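39 kDa initiator binding protein (Trichomonas vaginalis, PDB 1Q87) probably binds the initiator (Inr) element of core promoters as a whole protein, of which this chain is the C-terminal domain. Local coordinates at residues E41-L46 with G52-D57; H127-D132 with N156-K161. All blocks are in the same frame, centred on the assembly; numbering follows the deposited sequence.

In both contacts a tryptophan packs against aliphatic side chains of a second segment. Contact 1 lies toward the outside of the domain, its centre about 19 Å from the centre of the chain, and is partly buried; contact 2, its centre about 9 Å from the centre of the chain, is a buried core contact. The two hold different elements: helix 29-47 and the short strand 53-55 that soon follows it in the first, a loop and strand 157-162 of the five-stranded sheet in the second. Contact 1 pairs its tryptophan with a valine and with backbone atoms, whereas contact 2 is leucine-rich and wholly side-chain based. Their centres are about 25 Å apart.

Contact 1 of 2, residues E41-L46 with G52-D57; sequences EIWFRL and GTVMRD
Trp43 and Val54 reach for each other from opposite directions, the indole leaving helix 29-47 and the valine leaving strand 53-55. The far end of the six-membered ring does the touching: CH2 of Trp43 lies 3.9 Å from CG2 of Val54, and the methyl approaches obliquely. CG of Trp43 stands anti to its backbone N (chi1 171°), which carries the ring off the helix and brings its end close to the strand although its CB sets out at a slant. Val54 starts toward the helix, with CG2 as the branch that meets the ring. Further round the same ring, CZ2 of Trp43 comes within 3.9 Å of Gly52 O, again at an oblique angle, while the backbone CA of Thr53 sits at the ring edge, 4.5 Å from CZ2 of Trp43. The indole also has a polar hold: its NE1 is hydrogen-bonded to Asp51 O, which ties the ring to the chain just ahead of the strand and should restrict its rotation. Leu59 of helix 56-67 touches both Trp43 and Val54, Lys95 and Leu98 of helix 95-105 pack on Trp43, and Val54 is joined through its backbone to Lys93 of the antiparallel strand 92-94.

Contact 2 of 2, residues H127-D132 with N156-K161; sequences HWLTFD and NCLILK
Leu160 puts one methyl against the benzene part of Trp128, and the packing is close: CD2 of Leu160 lies 3.4 Å from CZ3 and 3.5 Å from CE3 of Trp128, approaching obliquely. The second aromatic-aliphatic contact shares CZ3 and CH2 of the ring but comes in at the edge. CD2 of Leu158 lies near the ring plane, 4.0 Å from CH2 of Trp128, and the two side chains cross at about a right angle. Within the loop segment, Leu129 lays its CB over one face of the Trp128 ring, 4.0 Å above the plane and offset toward the rim. CB of Trp128 sets out toward the strand, and chi1 of 46° sets the indole's turn from there. Strand 157-162 belongs to the antiparallel five-stranded sheet, and the alternation of a beta-strand places Leu158 and Leu160 on the side met by the loop, where Trp128 spans both. In the purely aliphatic contact the side chains cross at a slant: CD1 of Leu129 touches CD1 of Leu158 at 3.9 Å. Polar bonds also hold the loop, through Leu129 N to Ser122 OG and through backbone bonds of Trp128 and Thr130 with Gly148. The ring of Phe197 meets the indole with the planes inclined at about 40°.

Contact 1 of 2, residues E41-L46 with G52-D57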
ATOM      1  N   GLU A  41      -1.160 -16.611   8.693  1.00 49.39           N
ATOM      2  CA  GLU A  41      -2.459 -16.736   9.344  1.00 52.53           C
ATOM      3  C   GLU A  41      -3.641 -16.358   8.430  1.00 52.98           C
ATOM      4  O   GLU A  41      -4.607 -17.128   8.261  1.00 56.18           O
ATOM      5  CB  GLU A  41      -2.512 -15.854  10.599  1.00 60.57           C
ATOM      6  CG  GLU A  41      -3.912 -15.728  11.211  1.00 58.52           C
ATOM      7  CD  GLU A  41      -4.032 -14.565  12.213  1.00 73.76           C
ATOM      8  OE1 GLU A  41      -3.085 -14.347  12.998  1.00 66.62           O
ATOM      9  OE2 GLU A  41      -5.085 -13.879  12.222  1.00 80.17           O
ATOM     10  N   ILE A  42      -3.573 -15.180   7.827  1.00 41.24           N
ATOM     11  CA  ILE A  42      -4.679 -14.721   6.994  1.00 42.04           C
ATOM     12  C   ILE A  42      -4.884 -15.543   5.726  1.00 45.78           C
ATOM     13  O   ILE A  42      -6.022 -15.751   5.278  1.00 49.67           O
ATOM     14  CB  ILE A  42      -4.493 -13.236   6.667  1.00 44.55           C
ATOM     15  CG1 ILE A  42      -4.516 -12.429   7.979  1.00 44.15           C
ATOM     16  CG2 ILE A  42      -5.522 -12.776   5.682  1.00 33.93           C
ATOM     17  CD1 ILE A  42      -4.350 -10.939   7.774  1.00 47.61           C
ATOM     18  N   TRP A  43      -3.781 -16.022   5.153  1.00 48.06           N
ATOM     19  CA  TRP A  43      -3.854 -16.820   3.940  1.00 40.75           C
ATOM     20  C   TRP A  43      -4.592 -18.127   4.268  1.00 47.12           C
ATOM     21  O   TRP A  43      -5.472 -18.567   3.521  1.00 43.32           O
ATOM     22  CB  TRP A  43      -2.441 -17.126   3.430  1.00 44.83           C
ATOM     23  CG  TRP A  43      -2.439 -18.112   2.309  1.00 42.66           C
ATOM     24  CD1 TRP A  43      -2.107 -19.435   2.392  1.00 43.46           C
ATOM     25  CD2 TRP A  43      -2.869 -17.887   0.959  1.00 34.04           C
ATOM     26  NE1 TRP A  43      -2.311 -20.052   1.171  1.00 43.40           N
ATOM     27  CE2 TRP A  43      -2.778 -19.126   0.275  1.00 36.58           C
ATOM     28  CE3 TRP A  43      -3.317 -16.759   0.255  1.00 40.60           C
ATOM     29  CZ2 TRP A  43      -3.118 -19.274  -1.073  1.00 39.99           C
ATOM     30  CZ3 TRP A  43      -3.656 -16.898  -1.088  1.00 38.92           C
ATOM     31  CH2 TRP A  43      -3.552 -18.152  -1.741  1.00 48.24           C
ATOM     32  N   PHE A  44      -4.206 -18.718   5.401  1.00 42.35           N
ATOM     33  CA  PHE A  44      -4.764 -19.951   5.879  1.00 49.56           C
ATOM     34  C   PHE A  44      -6.239 -19.793   6.195  1.00 52.52           C
ATOM     35  O   PHE A  44      -7.020 -20.629   5.800  1.00 50.25           O
ATOM     36  CB  PHE A  44      -4.001 -20.452   7.108  1.00 51.17           C
ATOM     37  CG  PHE A  44      -4.477 -21.802   7.605  1.00 62.09           C
ATOM     38  CD1 PHE A  44      -4.483 -22.908   6.755  1.00 57.46           C
ATOM     39  CD2 PHE A  44      -4.916 -21.965   8.918  1.00 58.99           C
ATOM     40  CE1 PHE A  44      -4.916 -24.147   7.204  1.00 62.49           C
ATOM     41  CE2 PHE A  44      -5.347 -23.194   9.376  1.00 65.13           C
ATOM     42  CZ  PHE A  44      -5.348 -24.294   8.517  1.00 61.90           C
ATOM     43  N   ARG A  45      -6.618 -18.725   6.894  1.00 55.02           N
ATOM     44  CA  ARG A  45      -8.022 -18.480   7.198  1.00 50.17           C
ATOM     45  C   ARG A  45      -8.827 -18.238   5.922  1.00 51.72           C
ATOM     46  O   ARG A  45     -10.021 -18.494   5.881  1.00 55.74           O
ATOM     47  CB  ARG A  45      -8.166 -17.261   8.107  1.00 59.05           C
ATOM     48  CG  ARG A  45      -7.356 -17.360   9.390  1.00 76.25           C
ATOM     49  CD  ARG A  45      -7.076 -15.982   9.980  1.00 82.92           C
ATOM     50  NE  ARG A  45      -8.317 -15.274  10.222  1.00 86.65           N
ATOM     51  CZ  ARG A  45      -9.201 -15.647  11.135  1.00 93.80           C
ATOM     52  NH1 ARG A  45      -8.959 -16.713  11.888  1.00 97.95           N
ATOM     53  NH2 ARG A  45     -10.329 -14.968  11.281  1.00 96.76           N
ATOM     54  N   LEU A  46      -8.179 -17.753   4.870  1.00 54.25           N
ATOM     55  CA  LEU A  46      -8.896 -17.481   3.633  1.00 52.01           C
ATOM     56  C   LEU A  46      -8.988 -18.668   2.662  1.00 50.52           C
ATOM     57  O   LEU A  46      -9.924 -18.773   1.876  1.00 57.43           O
ATOM     58  CB  LEU A  46      -8.242 -16.289   2.906  1.00 50.42           C
ATOM     59  CG  LEU A  46      -8.337 -14.835   3.409  1.00 54.06           C
ATOM     60  CD1 LEU A  46      -7.767 -13.845   2.369  1.00 33.79           C
ATOM     61  CD2 LEU A  46      -9.786 -14.496   3.616  1.00 55.77           C
ATOM     62  N   GLY A  52       0.146 -23.202  -1.683  1.00 53.44           N
ATOM     63  CA  GLY A  52      -0.553 -23.499  -2.918  1.00 48.79           C
ATOM     64  C   GLY A  52      -1.083 -22.254  -3.564  1.00 50.10           C
ATOM     65  O   GLY A  52      -0.546 -21.179  -3.344  1.00 58.30           O
ATOM     66  N   THR A  53      -2.132 -22.398  -4.366  1.00 54.40           N
ATOM     67  CA  THR A  53      -2.719 -21.275  -5.061  1.00 49.91           C
ATOM     68  C   THR A  53      -4.210 -21.496  -5.052  1.00 50.92           C
ATOM     69  O   THR A  53      -4.669 -22.566  -4.686  1.00 50.57           O
ATOM     70  CB  THR A  53      -2.266 -21.233  -6.535  1.00 63.16           C
ATOM     71  OG1 THR A  53      -2.962 -22.257  -7.258  1.00 69.65           O
ATOM     72  CG2 THR A  53      -0.724 -21.452  -6.674  1.00 43.37           C
ATOM     73  N   VAL A  54      -4.966 -20.480  -5.463  1.00 50.44           N
ATOM     74  CA  VAL A  54      -6.431 -20.574  -5.548  1.00 49.93           C
ATOM     75  C   VAL A  54      -6.882 -19.723  -6.731  1.00 47.52           C
ATOM     76  O   VAL A  54      -6.143 -18.840  -7.181  1.00 56.58           O
ATOM     77  CB  VAL A  54      -7.123 -20.054  -4.249  1.00 61.26           C
ATOM     78  CG1 VAL A  54      -6.688 -20.886  -3.080  1.00 47.18           C
ATOM     79  CG2 VAL A  54      -6.764 -18.571  -3.982  1.00 56.51           C
ATOM     80  N   MET A  55      -8.066 -19.990  -7.265  1.00 56.07           N
ATOM     81  CA  MET A  55      -8.543 -19.200  -8.400  1.00 59.45           C
ATOM     82  C   MET A  55      -8.584 -17.749  -7.963  1.00 65.72           C
ATOM     83  O   MET A  55      -8.858 -17.452  -6.791  1.00 62.39           O
ATOM     84  CB  MET A  55      -9.946 -19.641  -8.846  1.00 68.07           C
ATOM     85  CG  MET A  55     -10.012 -20.994  -9.567  1.00 71.74           C
ATOM     86  SD  MET A  55      -8.914 -21.061 -10.998  1.00 79.17           S
ATOM     87  CE  MET A  55      -7.443 -21.718 -10.216  1.00 81.43           C
ATOM     88  N   ARG A  56      -8.340 -16.853  -8.913  1.00 67.69           N
ATOM     89  CA  ARG A  56      -8.304 -15.434  -8.644  1.00 62.59           C
ATOM     90  C   ARG A  56      -9.544 -14.917  -7.932  1.00 63.13           C
ATOM     91  O   ARG A  56      -9.441 -14.243  -6.915  1.00 58.27           O
ATOM     92  CB  ARG A  56      -8.107 -14.655  -9.943  1.00 65.24           C
ATOM     93  CG  ARG A  56      -7.775 -13.195  -9.690  1.00 66.31           C
ATOM     94  CD  ARG A  56      -7.700 -12.447 -10.963  1.00 63.91           C
ATOM     95  NE  ARG A  56      -7.096 -11.136 -10.754  1.00 70.38           N
ATOM     96  CZ  ARG A  56      -7.784 -10.015 -10.619  1.00 60.58           C
ATOM     97  NH1 ARG A  56      -9.110 -10.062 -10.681  1.00 61.34           N
ATOM     98  NH2 ARG A  56      -7.142  -8.859 -10.418  1.00 51.63           N
ATOM     99  N   ASP A  57     -10.707 -15.240  -8.476  1.00 60.74           N
ATOM    100  CA  ASP A  57     -11.969 -14.793  -7.913  1.00 59.81           C
ATOM    101  C   ASP A  57     -12.241 -15.271  -6.500  1.00 57.71           C
ATOM    102  O   ASP A  57     -12.793 -14.532  -5.692  1.00 51.55           O
ATOM    103  CB  ASP A  57     -13.115 -15.199  -8.827  1.00 59.57           C
ATOM    104  CG  ASP A  57     -13.230 -14.293 -10.038  1.00 72.87           C
ATOM    105  OD1 ASP A  57     -13.992 -14.648 -10.963  1.00 79.02           O
ATOM    106  OD2 ASP A  57     -12.557 -13.227 -10.063  1.00 67.82           O
TER

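Contact 2 of 2, residues H127-D132 with N156-K161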
ATOM      1  N   HIS A 127      -3.426  11.301 -11.436  1.00 85.04           N
ATOM      2  CA  HIS A 127      -3.465   9.837 -11.429  1.00 77.31           C
ATOM      3  C   HIS A 127      -2.109   9.214 -11.736  1.00 69.88           C
ATOM      4  O   HIS A 127      -1.922   8.557 -12.755  1.00 68.52           O
ATOM      5  CB  HIS A 127      -4.479   9.324 -12.451  1.00 83.97           C
ATOM      6  CG  HIS A 127      -5.719  10.159 -12.556  1.00 87.20           C
ATOM      7  ND1 HIS A 127      -6.969   9.663 -12.280  1.00 88.33           N
ATOM      8  CD2 HIS A 127      -5.896  11.442 -12.955  1.00 92.97           C
ATOM      9  CE1 HIS A 127      -7.873  10.606 -12.510  1.00 93.27           C
ATOM     10  NE2 HIS A 127      -7.247  11.692 -12.919  1.00 85.94           N
ATOM     11  N   TRP A 128      -1.161   9.407 -10.839  1.00 70.32           N
ATOM     12  CA  TRP A 128       0.162   8.858 -11.041  1.00 67.24           C
ATOM     13  C   TRP A 128       0.327   7.417 -10.563  1.00 62.24           C
ATOM     14  O   TRP A 128       1.139   6.695 -11.133  1.00 69.45           O
ATOM     15  CB  TRP A 128       1.224   9.759 -10.376  1.00 66.90           C
ATOM     16  CG  TRP A 128       0.895  10.196  -8.974  1.00 61.79           C
ATOM     17  CD1 TRP A 128       0.218  11.330  -8.598  1.00 60.36           C
ATOM     18  CD2 TRP A 128       1.198   9.488  -7.762  1.00 58.69           C
ATOM     19  NE1 TRP A 128       0.087  11.368  -7.218  1.00 67.43           N
ATOM     20  CE2 TRP A 128       0.680  10.249  -6.687  1.00 58.23           C
ATOM     21  CE3 TRP A 128       1.853   8.284  -7.479  1.00 62.81           C
ATOM     22  CZ2 TRP A 128       0.796   9.835  -5.355  1.00 67.63           C
ATOM     23  CZ3 TRP A 128       1.967   7.873  -6.142  1.00 54.98           C
ATOM     24  CH2 TRP A 128       1.445   8.644  -5.107  1.00 63.01           C
ATOM     25  N   LEU A 129      -0.431   6.998  -9.541  1.00 58.37           N
ATOM     26  CA  LEU A 129      -0.348   5.633  -8.983  1.00 48.10           C
ATOM     27  C   LEU A 129      -0.774   4.527  -9.959  1.00 55.98           C
ATOM     28  O   LEU A 129      -1.780   4.652 -10.664  1.00 57.58           O
ATOM     29  CB  LEU A 129      -1.201   5.519  -7.710  1.00 47.73           C
ATOM     30  CG  LEU A 129      -1.069   4.253  -6.836  1.00 44.87           C
ATOM     31  CD1 LEU A 129       0.290   4.174  -6.193  1.00 44.55           C
ATOM     32  CD2 LEU A 129      -2.098   4.266  -5.747  1.00 50.69           C
ATOM     33  N   THR A 130      -0.006   3.442 -10.009  1.00 57.09           N
ATOM     34  CA  THR A 130      -0.332   2.321 -10.893  1.00 47.48           C
ATOM     35  C   THR A 130       0.034   1.024 -10.175  1.00 47.83           C
ATOM     36  O   THR A 130       1.034   0.961  -9.477  1.00 47.81           O
ATOM     37  CB  THR A 130       0.461   2.431 -12.232  1.00 59.86           C
ATOM     38  OG1 THR A 130       0.157   1.317 -13.089  1.00 56.92           O
ATOM     39  CG2 THR A 130       1.957   2.459 -11.955  1.00 63.73           C
ATOM     40  N   PHE A 131      -0.790  -0.006 -10.307  1.00 51.08           N
ATOM     41  CA  PHE A 131      -0.483  -1.269  -9.652  1.00 55.10           C
ATOM     42  C   PHE A 131       0.020  -2.290 -10.641  1.00 66.17           C
ATOM     43  O   PHE A 131       0.182  -3.471 -10.311  1.00 63.47           O
ATOM     44  CB  PHE A 131      -1.716  -1.792  -8.940  1.00 54.18           C
ATOM     45  CG  PHE A 131      -2.136  -0.923  -7.812  1.00 50.46           C
ATOM     46  CD1 PHE A 131      -1.442  -0.951  -6.626  1.00 44.11           C
ATOM     47  CD2 PHE A 131      -3.126   0.041  -7.994  1.00 43.79           C
ATOM     48  CE1 PHE A 131      -1.716  -0.033  -5.635  1.00 47.15           C
ATOM     49  CE2 PHE A 131      -3.394   0.960  -7.002  1.00 45.48           C
ATOM     50  CZ  PHE A 131      -2.692   0.926  -5.828  1.00 36.26           C
ATOM     51  N   ASP A 132       0.297  -1.820 -11.852  1.00 73.30           N
ATOM     52  CA  ASP A 132       0.771  -2.696 -12.904  1.00 85.85           C
ATOM     53  C   ASP A 132       1.455  -1.894 -14.021  1.00 91.79           C
ATOM     54  O   ASP A 132       0.865  -1.678 -15.085  1.00 90.20           O
ATOM     55  CB  ASP A 132      -0.431  -3.469 -13.429  1.00 88.23           C
ATOM     56  CG  ASP A 132      -0.127  -4.247 -14.671  1.00 93.33           C
ATOM     57  OD1 ASP A 132       1.061  -4.559 -14.903  1.00 91.72           O
ATOM     58  OD2 ASP A 132      -1.092  -4.553 -15.405  1.00 97.38           O
ATOM     59  N   ASN A 156       6.025  -3.013   0.462  1.00 37.41           N
ATOM     60  CA  ASN A 156       5.516  -1.911   1.294  1.00 37.66           C
ATOM     61  C   ASN A 156       6.235  -0.624   0.893  1.00 45.36           C
ATOM     62  O   ASN A 156       6.049   0.422   1.514  1.00 44.89           O
ATOM     63  CB  ASN A 156       5.772  -2.160   2.796  1.00 29.57           C
ATOM     64  CG  ASN A 156       7.251  -2.286   3.128  1.00 47.43           C
ATOM     65  OD1 ASN A 156       8.033  -2.828   2.339  1.00 47.01           O
ATOM     66  ND2 ASN A 156       7.643  -1.817   4.322  1.00 37.15           N
ATOM     67  N   CYS A 157       7.058  -0.688  -0.145  1.00 41.57           N
ATOM     68  CA  CYS A 157       7.795   0.501  -0.571  1.00 38.08           C
ATOM     69  C   CYS A 157       7.212   1.122  -1.831  1.00 38.46           C
ATOM     70  O   CYS A 157       7.216   0.511  -2.901  1.00 42.95           O
ATOM     71  CB  CYS A 157       9.279   0.154  -0.828  1.00 48.47           C
ATOM     72  SG  CYS A 157      10.285   1.560  -1.445  1.00 51.80           S
ATOM     73  N   LEU A 158       6.704   2.340  -1.706  1.00 36.66           N
ATOM     74  CA  LEU A 158       6.162   3.032  -2.868  1.00 43.01           C
ATOM     75  C   LEU A 158       7.307   3.824  -3.522  1.00 46.41           C
ATOM     76  O   LEU A 158       7.971   4.642  -2.885  1.00 44.75           O
ATOM     77  CB  LEU A 158       5.030   3.995  -2.457  1.00 41.97           C
ATOM     78  CG  LEU A 158       4.551   4.978  -3.547  1.00 40.92           C
ATOM     79  CD1 LEU A 158       3.828   4.185  -4.638  1.00 38.18           C
ATOM     80  CD2 LEU A 158       3.633   6.100  -2.947  1.00 43.41           C
ATOM     81  N   ILE A 159       7.551   3.575  -4.795  1.00 50.86           N
ATOM     82  CA  ILE A 159       8.606   4.304  -5.484  1.00 55.71           C
ATOM     83  C   ILE A 159       7.914   5.426  -6.249  1.00 51.95           C
ATOM     84  O   ILE A 159       6.890   5.171  -6.862  1.00 49.07           O
ATOM     85  CB  ILE A 159       9.350   3.393  -6.479  1.00 52.71           C
ATOM     86  CG1 ILE A 159      10.017   2.235  -5.745  1.00 53.32           C
ATOM     87  CG2 ILE A 159      10.398   4.197  -7.243  1.00 57.07           C
ATOM     88  CD1 ILE A 159      10.640   1.227  -6.714  1.00 50.52           C
ATOM     89  N   LEU A 160       8.469   6.647  -6.191  1.00 58.12           N
ATOM     90  CA  LEU A 160       7.928   7.854  -6.865  1.00 62.17           C
ATOM     91  C   LEU A 160       8.915   8.534  -7.800  1.00 68.41           C
ATOM     92  O   LEU A 160       9.985   8.996  -7.362  1.00 60.85           O
ATOM     93  CB  LEU A 160       7.512   8.896  -5.842  1.00 62.63           C
ATOM     94  CG  LEU A 160       6.093   8.722  -5.340  1.00 77.28           C
ATOM     95  CD1 LEU A 160       5.803   9.712  -4.209  1.00 77.88           C
ATOM     96  CD2 LEU A 160       5.161   8.926  -6.535  1.00 79.79           C
ATOM     97  N   LYS A 161       8.529   8.628  -9.069  1.00 75.26           N
ATOM     98  CA  LYS A 161       9.367   9.238 -10.105  1.00 84.72           C
ATOM     99  C   LYS A 161       8.952  10.667 -10.420  1.00 85.21           C
ATOM    100  O   LYS A 161       8.077  10.888 -11.245  1.00 83.93           O
ATOM    101  CB  LYS A 161       9.321   8.397 -11.384  1.00 83.92           C
ATOM    102  CG  LYS A 161      10.346   8.802 -12.426  1.00 88.85           C
ATOM    103  CD  LYS A 161      11.123   7.590 -12.904  1.00 94.43           C
ATOM    104  CE  LYS A 161      12.257   7.974 -13.839  1.00 99.43           C
ATOM    105  NZ  LYS A 161      13.270   6.882 -13.958  1.00 95.91           N
TER